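Lipoprotein signal peptidase (Staphylococcus aureus, PDB 6RYO) removes signal peptides from prolipoproteins as an aspartyl protease embedded in the bacterial cell membrane. Local coordinates at residues A[120-125]-A[160-165]; A[47-52]-A[138-143]; A[66-71]-A[146-151]. All coordinates share one frame; numbering follows the deposited sequence.

Interaction 1 of 3, residues A[120-125]-A[160-165]; sequences ISLLFA and DSSLTI. With OLC ((2R)-2,3-dihydroxypropyl (9Z)-octadec-9-enoate), chain B; OLC ((2R)-2,3-dihydroxypropyl (9Z)-octadec-9-enoate), chain E; OLC ((2R)-2,3-dihydroxypropyl (9Z)-octadec-9-enoate), chain C.
Ser162 points its side chain at helix 114-137, where its hydroxyl OG meets the backbone of Leu122 and donates a hydrogen bond of 2.6 Å to the carbonyl O of that residue. With OG anti to its own backbone N (chi1 176°), the hydroxyl is directed across the interface; it meets the oxygen well to the side of the C=O bond, at 113°, and close to the carbonyl plane. Ser162 OG also lies against Leu122 itself, 3.3 Å from its CA. Small polar residues allow helices to approach closely within a membrane, and here the two local axes come to 7.3 Å while running roughly antiparallel (149° between them). Leu123 and Leu163 each rest a methyl on the other's carbonyl oxygen: Leu163 CD2 sits 3.2 Å from Leu123 O, and Leu123 CD2 lies 3.5 Å from Leu163 O. Elsewhere, Leu122 CD1 packs on Ile165 CG2 at 3.8 Å, and a monoolein chain runs past Leu122 CD2. Asp160, a predicted catalytic residue, lies on the helix of Ser162, hydrogen-bonded through OD1 to Asn130 and through OD2 to the bound peptide. Helix 31-55 packs against both helices, Val41 touching Ala125 and Ser162, and Leu102 of helix 87-108 meets Leu123.

Interaction 2 of 3, residues A[47-52]-A[138-143]; sequences VTKYII and GEVVDF. With OLC ((2R)-2,3-dihydroxypropyl (9Z)-octadec-9-enoate), chain G.
Phe143 turns its ring toward Ile52 by placing CG between its own backbone N and carbonyl carbon (chi1 55°), while Ile52 sets CG1 beside its N (chi1 -54°), and the two side chains meet at about a right angle. This is helix-on-sheet packing: the predicted transmembrane helix 31-55 lies crosswise, at 80° locally, on strand 140-146, an outer strand of a three-stranded antiparallel sheet. Ile52 CG1 makes an off-centre CH-pi contact, 4.2 Å from the centroid of the Phe143 ring. The far end of that ring is met by Thr48, whose OG1 lies 3.5 Å from Phe143 CZ but spends its hydrogen bonding on the helix backbone at Phe44 and Asp45. A monoolein tail reaches the ring edge. Alongside, the extended Lys49 chain slides past Val141 in the opposite sense, with Lys49 CG 3.8 Å from Val141 CB. The lysine ammonium group continues to salt bridges with Asp133 and Asp45 and a hydrogen bond to Asn130, its charge thus satisfied, while OD1 of Asp142, a predicted catalytic residue, is 6.4 Å from Lys49 NZ and not in contact with it. Val141 CG1 lies 3.6 Å from the backbone O of Lys49.

Interaction 3 of 3, residues A[66-71]-A[146-151]; sequences PHFLNI and TNIFGY
Phe68 O is the polar centre of this contact, where it meets Asn147 N and both CA and CB of Thr146. Asn147 N donates to it over 3.3 Å, a long bond with a fairly straight N-H (155°), though the donor stands above the carbonyl plane. Thr146 CA adds a C-H...O contact, also 3.3 Å from Phe68 O. Around these lie two apolar pairs. Ile148 CD1 comes to 3.6 Å from Phe68 CD1 and also touches Phe68 CB, the two side chains crossing at about a right angle; the ring and the methyl meet at the root of the phenylalanine. Leu69 and Thr146 instead lie side by side and point the same way, with Leu69 CG 3.8 Å from Thr146 CG2. The methyl is available there because Thr146 holds CG2 beside its backbone N and OG1 in the position between N and carbonyl carbon (chi1 80°).

The second shell explains the placement. Leu69 and Thr146 form an antiparallel, non-hydrogen-bonded pair where strands 69-76 and 140-146 reach their ends, and the next backbone bond of the ladder joins Asn70 to Asp145. On its other side, strand 69-76 pairs with strand 61-63, through Ile71 and Phe62. Phe68 and Leu69 both face the residue just before Pro66, a classic beta bulge. Monoolein touches both Leu69 and Thr146. The contact, exposed at Phe68, Asn147 and Ile148 but buried at Leu69 and Thr146, rests on one long amide bond and apolar touches, so backbone pairing, more than specific side-chain chemistry, probably defines it.

In the fold
Interactions 1 and 2 are buried, whereas interaction 3 is partly buried, its centre about 19 Å from the centre of the chain. Interaction 1 joins two predicted transmembrane helices, interaction 2 sets a helix on the sheet, and interaction 3 pairs the ends of strands 69-76 and 140-146 in that same sheet. The predicted catalytic pair links the first two: Asp160 OD2 and Asp142 OD1 lie 3.7 Å apart, and both residues bind the peptide. Interactions 2 and 3 touch through Ile52 CD1 and Ile71 CG2, 3.6 Å apart. Their chemistry differs accordingly: a short serine bond between helices, aromatic and aliphatic packing beside a buried lysine, and a long backbone bond at the margin.

Interaction 1 of 3, residues A[120-125]-A[160-165]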
loop_
_atom_site.group_PDB
_atom_site.type_symbol
_atom_site.label_atom_id
_atom_site.label_comp_id
_atom_site.label_asym_id
_atom_site.label_seq_id
_atom_site.Cartn_x
_atom_site.Cartn_y
_atom_site.Cartn_z
ATOM N N ILE A 120 3.928 -9.792 5.477
ATOM C CA ILE A 120 3.181 -10.208 4.291
ATOM C C ILE A 120 1.800 -9.563 4.280
ATOM O O ILE A 120 1.306 -9.136 3.229
ATOM C CB ILE A 120 3.095 -11.744 4.228
ATOM C CG1 ILE A 120 4.493 -12.354 4.097
ATOM C CG2 ILE A 120 2.213 -12.187 3.074
ATOM C CD1 ILE A 120 4.505 -13.864 4.124
ATOM N N SER A 121 1.159 -9.476 5.449
ATOM C CA SER A 121 -0.136 -8.808 5.544
ATOM C C SER A 121 -0.029 -7.344 5.138
ATOM O O SER A 121 -0.878 -6.829 4.398
ATOM C CB SER A 121 -0.685 -8.933 6.965
ATOM O OG SER A 121 -0.770 -10.292 7.353
ATOM N N LEU A 122 1.002 -6.652 5.631
ATOM C CA LEU A 122 1.222 -5.266 5.232
ATOM C C LEU A 122 1.459 -5.157 3.732
ATOM O O LEU A 122 0.992 -4.208 3.088
ATOM C CB LEU A 122 2.398 -4.676 6.007
ATOM C CG LEU A 122 2.181 -4.510 7.512
ATOM C CD1 LEU A 122 3.400 -3.877 8.166
ATOM C CD2 LEU A 122 0.932 -3.680 7.773
ATOM N N LEU A 123 2.198 -6.112 3.160
ATOM C CA LEU A 123 2.371 -6.142 1.712
ATOM C C LEU A 123 1.059 -6.468 1.008
ATOM O O LEU A 123 0.721 -5.847 -0.007
ATOM C CB LEU A 123 3.447 -7.158 1.331
ATOM C CG LEU A 123 4.864 -6.947 1.873
ATOM C CD1 LEU A 123 5.751 -8.139 1.535
ATOM C CD2 LEU A 123 5.460 -5.672 1.322
ATOM N N PHE A 124 0.307 -7.438 1.533
ATOM C CA PHE A 124 -0.953 -7.823 0.905
ATOM C C PHE A 124 -1.967 -6.686 0.971
ATOM O O PHE A 124 -2.618 -6.367 -0.030
ATOM C CB PHE A 124 -1.511 -9.081 1.576
ATOM C CG PHE A 124 -2.655 -9.717 0.828
ATOM C CD1 PHE A 124 -3.941 -9.207 0.925
ATOM C CD2 PHE A 124 -2.443 -10.836 0.041
ATOM C CE1 PHE A 124 -4.989 -9.795 0.240
ATOM C CE2 PHE A 124 -3.486 -11.429 -0.645
ATOM C CZ PHE A 124 -4.761 -10.908 -0.545
ATOM N N ALA A 125 -2.116 -6.069 2.147
ATOM C CA ALA A 125 -3.106 -5.008 2.306
ATOM C C ALA A 125 -2.757 -3.791 1.459
ATOM O O ALA A 125 -3.639 -3.179 0.844
ATOM C CB ALA A 125 -3.223 -4.617 3.780
ATOM N N ASP A 160 0.308 2.747 -0.197
ATOM C CA ASP A 160 1.740 2.839 -0.466
ATOM C C ASP A 160 2.550 2.727 0.821
ATOM O O ASP A 160 3.629 2.121 0.832
ATOM C CB ASP A 160 2.056 4.148 -1.189
ATOM C CG ASP A 160 1.371 4.253 -2.535
ATOM O OD1 ASP A 160 1.232 3.217 -3.219
ATOM O OD2 ASP A 160 0.965 5.373 -2.913
ATOM N N SER A 161 2.043 3.304 1.915
ATOM C CA SER A 161 2.769 3.271 3.183
ATOM C C SER A 161 2.863 1.856 3.736
ATOM O O SER A 161 3.930 1.438 4.206
ATOM C CB SER A 161 2.091 4.193 4.192
ATOM O OG SER A 161 1.915 5.491 3.654
ATOM N N SER A 162 1.756 1.110 3.702
ATOM C CA SER A 162 1.770 -0.262 4.197
ATOM C C SER A 162 2.730 -1.132 3.392
ATOM O O SER A 162 3.436 -1.977 3.955
ATOM C CB SER A 162 0.356 -0.839 4.160
ATOM O OG SER A 162 0.344 -2.199 4.557
ATOM N N LEU A 163 2.765 -0.938 2.072
ATOM C CA LEU A 163 3.703 -1.676 1.232
ATOM C C LEU A 163 5.145 -1.356 1.609
ATOM O O LEU A 163 5.966 -2.260 1.793
ATOM C CB LEU A 163 3.445 -1.360 -0.241
ATOM C CG LEU A 163 2.205 -1.992 -0.879
ATOM C CD1 LEU A 163 1.817 -1.260 -2.151
ATOM C CD2 LEU A 163 2.457 -3.455 -1.177
ATOM N N THR A 164 5.468 -0.066 1.734
ATOM C CA THR A 164 6.835 0.325 2.068
ATOM C C THR A 164 7.253 -0.220 3.428
ATOM O O THR A 164 8.369 -0.728 3.583
ATOM C CB THR A 164 6.966 1.848 2.037
ATOM O OG1 THR A 164 6.760 2.318 0.699
ATOM C CG2 THR A 164 8.345 2.279 2.525
ATOM N N ILE A 165 6.370 -0.126 4.426
ATOM C CA ILE A 165 6.681 -0.661 5.750
ATOM C C ILE A 165 6.864 -2.172 5.681
ATOM O O ILE A 165 7.785 -2.731 6.291
ATOM C CB ILE A 165 5.586 -0.271 6.759
ATOM C CG1 ILE A 165 5.537 1.248 6.939
ATOM C CG2 ILE A 165 5.820 -0.962 8.095
ATOM C CD1 ILE A 165 4.410 1.711 7.834
HETATM C C10 OLC B . 4.566 6.424 6.923
HETATM C C9 OLC B . 5.212 5.458 6.305
HETATM C C11 OLC B . 5.199 7.806 7.057
HETATM C C8 OLC B . 6.599 5.722 5.723
HETATM C C24 OLC B . 3.294 7.630 -5.644
HETATM C C12 OLC B . 4.102 8.869 7.045
HETATM C C7 OLC B . 6.724 5.060 4.354
HETATM C C13 OLC B . 4.475 9.968 6.055
HETATM C C6 OLC B . 6.348 6.065 3.267
HETATM C C14 OLC B . 4.029 11.316 6.616
HETATM C C5 OLC B . 6.530 5.409 1.903
HETATM C C4 OLC B . 6.019 6.335 0.803
HETATM C C3 OLC B . 5.825 5.522 -0.474
HETATM C C2 OLC B . 6.004 6.431 -1.686
HETATM C C21 OLC B . 4.908 5.769 -5.208
HETATM C C1 OLC B . 5.484 5.725 -2.934
HETATM C C22 OLC B . 3.570 6.143 -5.838
HETATM O O19 OLC B . 5.452 4.541 -2.983
HETATM O O25 OLC B . 2.677 8.139 -6.795
HETATM O O23 OLC B . 3.603 5.862 -7.207
HETATM O O20 OLC B . 5.038 6.487 -4.017
HETATM C C10 OLC E . -13.044 -4.294 3.934
HETATM C C9 OLC E . -11.946 -4.937 3.595
HETATM C C11 OLC E . -14.160 -5.028 4.676
HETATM C C8 OLC E . -11.789 -6.415 3.940
HETATM C C24 OLC E . -2.696 -14.669 4.639
HETATM C C12 OLC E . -15.322 -4.066 4.907
HETATM C C7 OLC E . -10.647 -7.004 3.116
HETATM C C6 OLC E . -9.317 -6.721 3.810
HETATM C C5 OLC E . -8.319 -7.809 3.426
HETATM C C4 OLC E . -8.824 -9.155 3.944
HETATM C C3 OLC E . -8.078 -10.290 3.245
HETATM C C2 OLC E . -6.573 -10.103 3.433
HETATM C C21 OLC E . -3.971 -12.828 3.568
HETATM C C1 OLC E . -5.869 -11.456 3.368
HETATM C C22 OLC E . -3.040 -13.184 4.722
HETATM O O19 OLC E . -6.452 -12.411 2.974
HETATM O O25 OLC E . -3.847 -15.425 4.891
HETATM O O23 OLC E . -1.872 -12.420 4.625
HETATM O O20 OLC E . -4.536 -11.566 3.788
HETATM C C18 OLC C . 0.334 7.650 7.429
HETATM C C10 OLC C . 1.190 -0.297 9.016
HETATM C C9 OLC C . 1.365 -0.929 10.159
HETATM C C17 OLC C . 1.066 6.386 6.988
HETATM C C11 OLC C . -0.197 0.200 8.613
HETATM C C8 OLC C . 0.185 -1.176 11.099
HETATM C C24 OLC C . 3.112 -9.050 19.614
HETATM C C16 OLC C . 1.395 5.554 8.223
HETATM C C12 OLC C . -0.059 1.264 7.528
HETATM C C7 OLC C . 0.694 -1.454 12.513
HETATM C C15 OLC C . 0.119 4.875 8.710
HETATM C C13 OLC C . 0.590 2.504 8.134
HETATM C C6 OLC C . 1.406 -2.805 12.562
HETATM C C14 OLC C . -0.235 3.732 7.763
HETATM C C5 OLC C . 0.440 -3.885 13.044
HETATM C C4 OLC C . 0.566 -4.062 14.557
HETATM C C3 OLC C . 1.191 -5.423 14.859
HETATM C C2 OLC C . 0.360 -6.144 15.920
HETATM C C21 OLC C . 1.308 -7.742 18.496
HETATM C C1 OLC C . 0.970 -7.516 16.196
HETATM C C22 OLC C . 1.603 -8.921 19.418
HETATM O O19 OLC C . 1.728 -7.993 15.421
HETATM O O25 OLC C . 3.407 -10.339 20.075
HETATM O O23 OLC C . 0.980 -8.717 20.655
HETATM O O20 OLC C . 0.637 -8.211 17.364
#

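Interaction 2 of 3, residues A[47-52]-A[138-143]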
loop_
_atom_site.group_PDB
_atom_site.type_symbol
_atom_site.label_atom_id
_atom_site.label_comp_id
_atom_site.label_asym_id
_atom_site.label_seq_id
_atom_site.Cartn_x
_atom_site.Cartn_y
_atom_site.Cartn_z
ATOM N N VAL A 47 -11.018 4.527 3.283
ATOM C CA VAL A 47 -11.760 5.639 3.869
ATOM C C VAL A 47 -11.047 6.958 3.596
ATOM O O VAL A 47 -11.648 7.909 3.082
ATOM C CB VAL A 47 -11.980 5.411 5.375
ATOM C CG1 VAL A 47 -12.394 6.708 6.048
ATOM C CG2 VAL A 47 -13.040 4.338 5.600
ATOM N N THR A 48 -9.751 7.030 3.914
ATOM C CA THR A 48 -8.998 8.266 3.712
ATOM C C THR A 48 -8.989 8.675 2.244
ATOM O O THR A 48 -9.169 9.855 1.917
ATOM C CB THR A 48 -7.567 8.104 4.227
ATOM O OG1 THR A 48 -7.012 6.883 3.723
ATOM C CG2 THR A 48 -7.545 8.089 5.751
ATOM N N LYS A 49 -8.757 7.713 1.345
ATOM C CA LYS A 49 -8.858 7.989 -0.087
ATOM C C LYS A 49 -10.212 8.591 -0.440
ATOM O O LYS A 49 -10.293 9.548 -1.218
ATOM C CB LYS A 49 -8.635 6.706 -0.888
ATOM C CG LYS A 49 -7.184 6.302 -1.076
ATOM C CD LYS A 49 -7.103 4.914 -1.686
ATOM C CE LYS A 49 -5.698 4.587 -2.157
ATOM N NZ LYS A 49 -5.598 3.184 -2.640
ATOM N N TYR A 50 -11.287 8.040 0.128
ATOM C CA TYR A 50 -12.628 8.506 -0.203
ATOM C C TYR A 50 -12.924 9.870 0.407
ATOM O O TYR A 50 -13.646 10.670 -0.199
ATOM C CB TYR A 50 -13.664 7.482 0.258
ATOM C CG TYR A 50 -15.093 7.902 0.004
ATOM C CD1 TYR A 50 -15.865 8.460 1.014
ATOM C CD2 TYR A 50 -15.669 7.746 -1.250
ATOM C CE1 TYR A 50 -17.172 8.846 0.785
ATOM C CE2 TYR A 50 -16.975 8.129 -1.489
ATOM C CZ TYR A 50 -17.722 8.678 -0.468
ATOM O OH TYR A 50 -19.024 9.062 -0.705
ATOM N N ILE A 51 -12.396 10.148 1.601
ATOM C CA ILE A 51 -12.624 11.450 2.220
ATOM C C ILE A 51 -12.015 12.555 1.365
ATOM O O ILE A 51 -12.625 13.611 1.162
ATOM C CB ILE A 51 -12.067 11.470 3.657
ATOM C CG1 ILE A 51 -12.701 10.365 4.504
ATOM C CG2 ILE A 51 -12.298 12.824 4.300
ATOM C CD1 ILE A 51 -14.209 10.354 4.483
ATOM N N ILE A 52 -10.812 12.319 0.834
ATOM C CA ILE A 52 -10.153 13.315 -0.006
ATOM C C ILE A 52 -10.915 13.509 -1.311
ATOM O O ILE A 52 -11.011 14.628 -1.830
ATOM C CB ILE A 52 -8.689 12.908 -0.264
ATOM C CG1 ILE A 52 -7.967 12.647 1.056
ATOM C CG2 ILE A 52 -7.969 13.980 -1.065
ATOM C CD1 ILE A 52 -8.096 13.772 2.044
ATOM N N GLY A 138 -9.844 3.067 -12.464
ATOM C CA GLY A 138 -8.725 3.186 -13.376
ATOM C C GLY A 138 -7.652 4.151 -12.932
ATOM O O GLY A 138 -6.773 4.490 -13.728
ATOM N N GLU A 139 -7.701 4.610 -11.684
ATOM C CA GLU A 139 -6.724 5.537 -11.135
ATOM C C GLU A 139 -6.480 5.165 -9.680
ATOM O O GLU A 139 -7.077 4.222 -9.153
ATOM C CB GLU A 139 -7.198 6.991 -11.258
ATOM C CG GLU A 139 -7.302 7.500 -12.679
ATOM C CD GLU A 139 -7.983 8.848 -12.765
ATOM O OE1 GLU A 139 -8.561 9.295 -11.751
ATOM O OE2 GLU A 139 -7.937 9.457 -13.853
ATOM N N VAL A 140 -5.591 5.909 -9.027
ATOM C CA VAL A 140 -5.288 5.721 -7.615
ATOM C C VAL A 140 -5.310 7.083 -6.938
ATOM O O VAL A 140 -4.684 8.031 -7.426
ATOM C CB VAL A 140 -3.924 5.033 -7.406
ATOM C CG1 VAL A 140 -3.559 5.013 -5.932
ATOM C CG2 VAL A 140 -3.951 3.616 -7.956
ATOM N N VAL A 141 -6.024 7.179 -5.820
ATOM C CA VAL A 141 -6.107 8.428 -5.067
ATOM C C VAL A 141 -4.835 8.595 -4.246
ATOM O O VAL A 141 -4.509 7.748 -3.408
ATOM C CB VAL A 141 -7.351 8.453 -4.169
ATOM C CG1 VAL A 141 -7.294 9.639 -3.204
ATOM C CG2 VAL A 141 -8.604 8.515 -5.017
ATOM N N ASP A 142 -4.114 9.685 -4.488
ATOM C CA ASP A 142 -2.916 10.030 -3.737
ATOM C C ASP A 142 -3.135 11.368 -3.048
ATOM O O ASP A 142 -3.557 12.336 -3.690
ATOM C CB ASP A 142 -1.695 10.102 -4.652
ATOM C CG ASP A 142 -1.266 8.744 -5.158
ATOM O OD1 ASP A 142 -1.487 7.739 -4.447
ATOM O OD2 ASP A 142 -0.696 8.681 -6.267
ATOM N N PHE A 143 -2.856 11.420 -1.743
ATOM C CA PHE A 143 -3.080 12.650 -0.985
ATOM C C PHE A 143 -1.963 13.029 -0.022
ATOM O O PHE A 143 -1.942 14.181 0.424
ATOM C CB PHE A 143 -4.395 12.560 -0.200
ATOM C CG PHE A 143 -4.483 11.362 0.704
ATOM C CD1 PHE A 143 -4.962 10.151 0.230
ATOM C CD2 PHE A 143 -4.094 11.450 2.030
ATOM C CE1 PHE A 143 -5.046 9.049 1.059
ATOM C CE2 PHE A 143 -4.177 10.349 2.865
ATOM C CZ PHE A 143 -4.653 9.148 2.378
HETATM C C10 OLC G . -2.054 10.304 7.337
HETATM C C9 OLC G . -3.324 10.295 6.983
HETATM C C11 OLC G . -1.320 11.618 7.591
HETATM C C8 OLC G . -4.109 11.594 6.813
HETATM C C24 OLC G . -10.639 20.414 3.427
HETATM C C12 OLC G . -0.509 11.509 8.883
HETATM C C7 OLC G . -5.601 11.272 6.758
HETATM C C13 OLC G . 0.912 11.048 8.569
HETATM C C6 OLC G . -6.378 12.448 6.169
HETATM C C5 OLC G . -7.865 12.261 6.469
HETATM C C4 OLC G . -8.708 13.104 5.513
HETATM C C3 OLC G . -8.745 14.555 5.988
HETATM C C2 OLC G . -9.564 15.391 5.004
HETATM C C21 OLC G . -10.101 19.062 5.459
HETATM C C1 OLC G . -9.911 16.733 5.645
HETATM C C22 OLC G . -11.042 20.109 4.868
HETATM O O19 OLC G . -9.842 16.855 6.823
HETATM O O25 OLC G . -11.239 21.612 3.020
HETATM O O23 OLC G . -12.357 19.629 4.893
HETATM O O20 OLC G . -10.315 17.816 4.854
#

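Interaction 3 of 3, residues A[66-71]-A[146-151]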
loop_
_atom_site.group_PDB
_atom_site.type_symbol
_atom_site.label_atom_id
_atom_site.label_comp_id
_atom_site.label_asym_id
_atom_site.label_seq_id
_atom_site.Cartn_x
_atom_site.Cartn_y
_atom_site.Cartn_z
ATOM N N PRO A 66 2.586 22.246 9.555
ATOM C CA PRO A 66 3.024 23.349 8.690
ATOM C C PRO A 66 4.424 23.142 8.132
ATOM O O PRO A 66 5.362 22.808 8.860
ATOM C CB PRO A 66 2.968 24.564 9.621
ATOM C CG PRO A 66 1.964 24.204 10.639
ATOM C CD PRO A 66 2.114 22.728 10.862
ATOM N N HIS A 67 4.541 23.327 6.816
ATOM C CA HIS A 67 5.778 23.300 6.043
ATOM C C HIS A 67 6.380 21.902 5.909
ATOM O O HIS A 67 7.451 21.753 5.305
ATOM C CB HIS A 67 6.824 24.257 6.630
ATOM C CG HIS A 67 6.325 25.658 6.827
ATOM N ND1 HIS A 67 6.324 26.594 5.815
ATOM C CD2 HIS A 67 5.811 26.282 7.914
ATOM C CE1 HIS A 67 5.835 27.733 6.268
ATOM N NE2 HIS A 67 5.516 27.571 7.540
ATOM N N PHE A 68 5.734 20.859 6.448
ATOM C CA PHE A 68 6.274 19.502 6.309
ATOM C C PHE A 68 5.270 18.446 5.869
ATOM O O PHE A 68 5.692 17.416 5.331
ATOM C CB PHE A 68 6.938 19.041 7.613
ATOM C CG PHE A 68 8.118 19.881 8.007
ATOM C CD1 PHE A 68 9.382 19.607 7.513
ATOM C CD2 PHE A 68 7.959 20.957 8.859
ATOM C CE1 PHE A 68 10.465 20.387 7.865
ATOM C CE2 PHE A 68 9.034 21.741 9.216
ATOM C CZ PHE A 68 10.292 21.459 8.720
ATOM N N LEU A 69 3.972 18.634 6.077
ATOM C CA LEU A 69 2.981 17.664 5.622
ATOM C C LEU A 69 1.743 18.410 5.150
ATOM O O LEU A 69 1.126 19.149 5.924
ATOM C CB LEU A 69 2.628 16.654 6.727
ATOM C CG LEU A 69 2.020 15.294 6.355
ATOM C CD1 LEU A 69 2.150 14.323 7.523
ATOM C CD2 LEU A 69 0.562 15.391 5.917
ATOM N N ASN A 70 1.382 18.202 3.886
ATOM C CA ASN A 70 0.144 18.715 3.324
ATOM C C ASN A 70 -0.698 17.565 2.789
ATOM O O ASN A 70 -0.188 16.479 2.494
ATOM C CB ASN A 70 0.415 19.728 2.203
ATOM C CG ASN A 70 1.030 21.012 2.710
ATOM O OD1 ASN A 70 0.316 21.934 3.097
ATOM N ND2 ASN A 70 2.360 21.086 2.706
ATOM N N ILE A 71 -2.002 17.806 2.687
ATOM C CA ILE A 71 -2.924 16.886 2.030
ATOM C C ILE A 71 -3.215 17.474 0.655
ATOM O O ILE A 71 -4.049 18.373 0.509
ATOM C CB ILE A 71 -4.203 16.673 2.840
ATOM C CG1 ILE A 71 -3.875 16.090 4.215
ATOM C CG2 ILE A 71 -5.147 15.752 2.093
ATOM C CD1 ILE A 71 -3.143 14.765 4.166
ATOM N N THR A 146 4.513 15.366 1.503
ATOM C CA THR A 146 5.454 15.758 2.542
ATOM C C THR A 146 6.760 16.222 1.912
ATOM O O THR A 146 7.005 16.039 0.717
ATOM C CB THR A 146 5.730 14.605 3.521
ATOM O OG1 THR A 146 6.672 13.696 2.941
ATOM C CG2 THR A 146 4.445 13.849 3.853
ATOM N N ASN A 147 7.599 16.844 2.742
ATOM C CA ASN A 147 8.956 17.232 2.372
ATOM C C ASN A 147 9.967 16.627 3.341
ATOM O O ASN A 147 11.059 17.165 3.538
ATOM C CB ASN A 147 9.092 18.754 2.318
ATOM C CG ASN A 147 10.313 19.208 1.534
ATOM O OD1 ASN A 147 10.882 18.447 0.751
ATOM N ND2 ASN A 147 10.718 20.456 1.742
ATOM N N ILE A 148 9.602 15.505 3.963
ATOM C CA ILE A 148 10.498 14.850 4.908
ATOM C C ILE A 148 11.558 14.032 4.178
ATOM O O ILE A 148 12.696 13.922 4.647
ATOM C CB ILE A 148 9.693 13.980 5.888
ATOM C CG1 ILE A 148 8.579 14.802 6.540
ATOM C CG2 ILE A 148 10.601 13.387 6.954
ATOM C CD1 ILE A 148 9.081 15.983 7.341
ATOM N N PHE A 149 11.213 13.456 3.025
ATOM C CA PHE A 149 12.131 12.650 2.231
ATOM C C PHE A 149 12.739 13.446 1.082
ATOM O O PHE A 149 12.986 12.895 0.004
ATOM C CB PHE A 149 11.415 11.413 1.689
ATOM C CG PHE A 149 10.580 10.694 2.712
ATOM C CD1 PHE A 149 11.106 10.358 3.949
ATOM C CD2 PHE A 149 9.265 10.359 2.437
ATOM C CE1 PHE A 149 10.336 9.697 4.889
ATOM C CE2 PHE A 149 8.490 9.700 3.373
ATOM C CZ PHE A 149 9.026 9.369 4.600
ATOM N N GLY A 150 12.990 14.733 1.293
ATOM C CA GLY A 150 13.322 15.623 0.198
ATOM C C GLY A 150 12.080 15.924 -0.621
ATOM O O GLY A 150 10.993 15.400 -0.382
ATOM N N TYR A 151 12.251 16.789 -1.611
ATOM C CA TYR A 151 11.133 17.166 -2.459
ATOM C C TYR A 151 11.173 16.391 -3.771
ATOM O O TYR A 151 12.157 15.722 -4.103
ATOM C CB TYR A 151 11.118 18.675 -2.715
ATOM C CG TYR A 151 9.740 19.176 -3.080
ATOM C CD1 TYR A 151 8.630 18.797 -2.334
ATOM C CD2 TYR A 151 9.543 20.014 -4.167
ATOM C CE1 TYR A 151 7.365 19.239 -2.660
ATOM C CE2 TYR A 151 8.279 20.465 -4.500
ATOM C CZ TYR A 151 7.194 20.074 -3.743
ATOM O OH TYR A 151 5.934 20.519 -4.070
#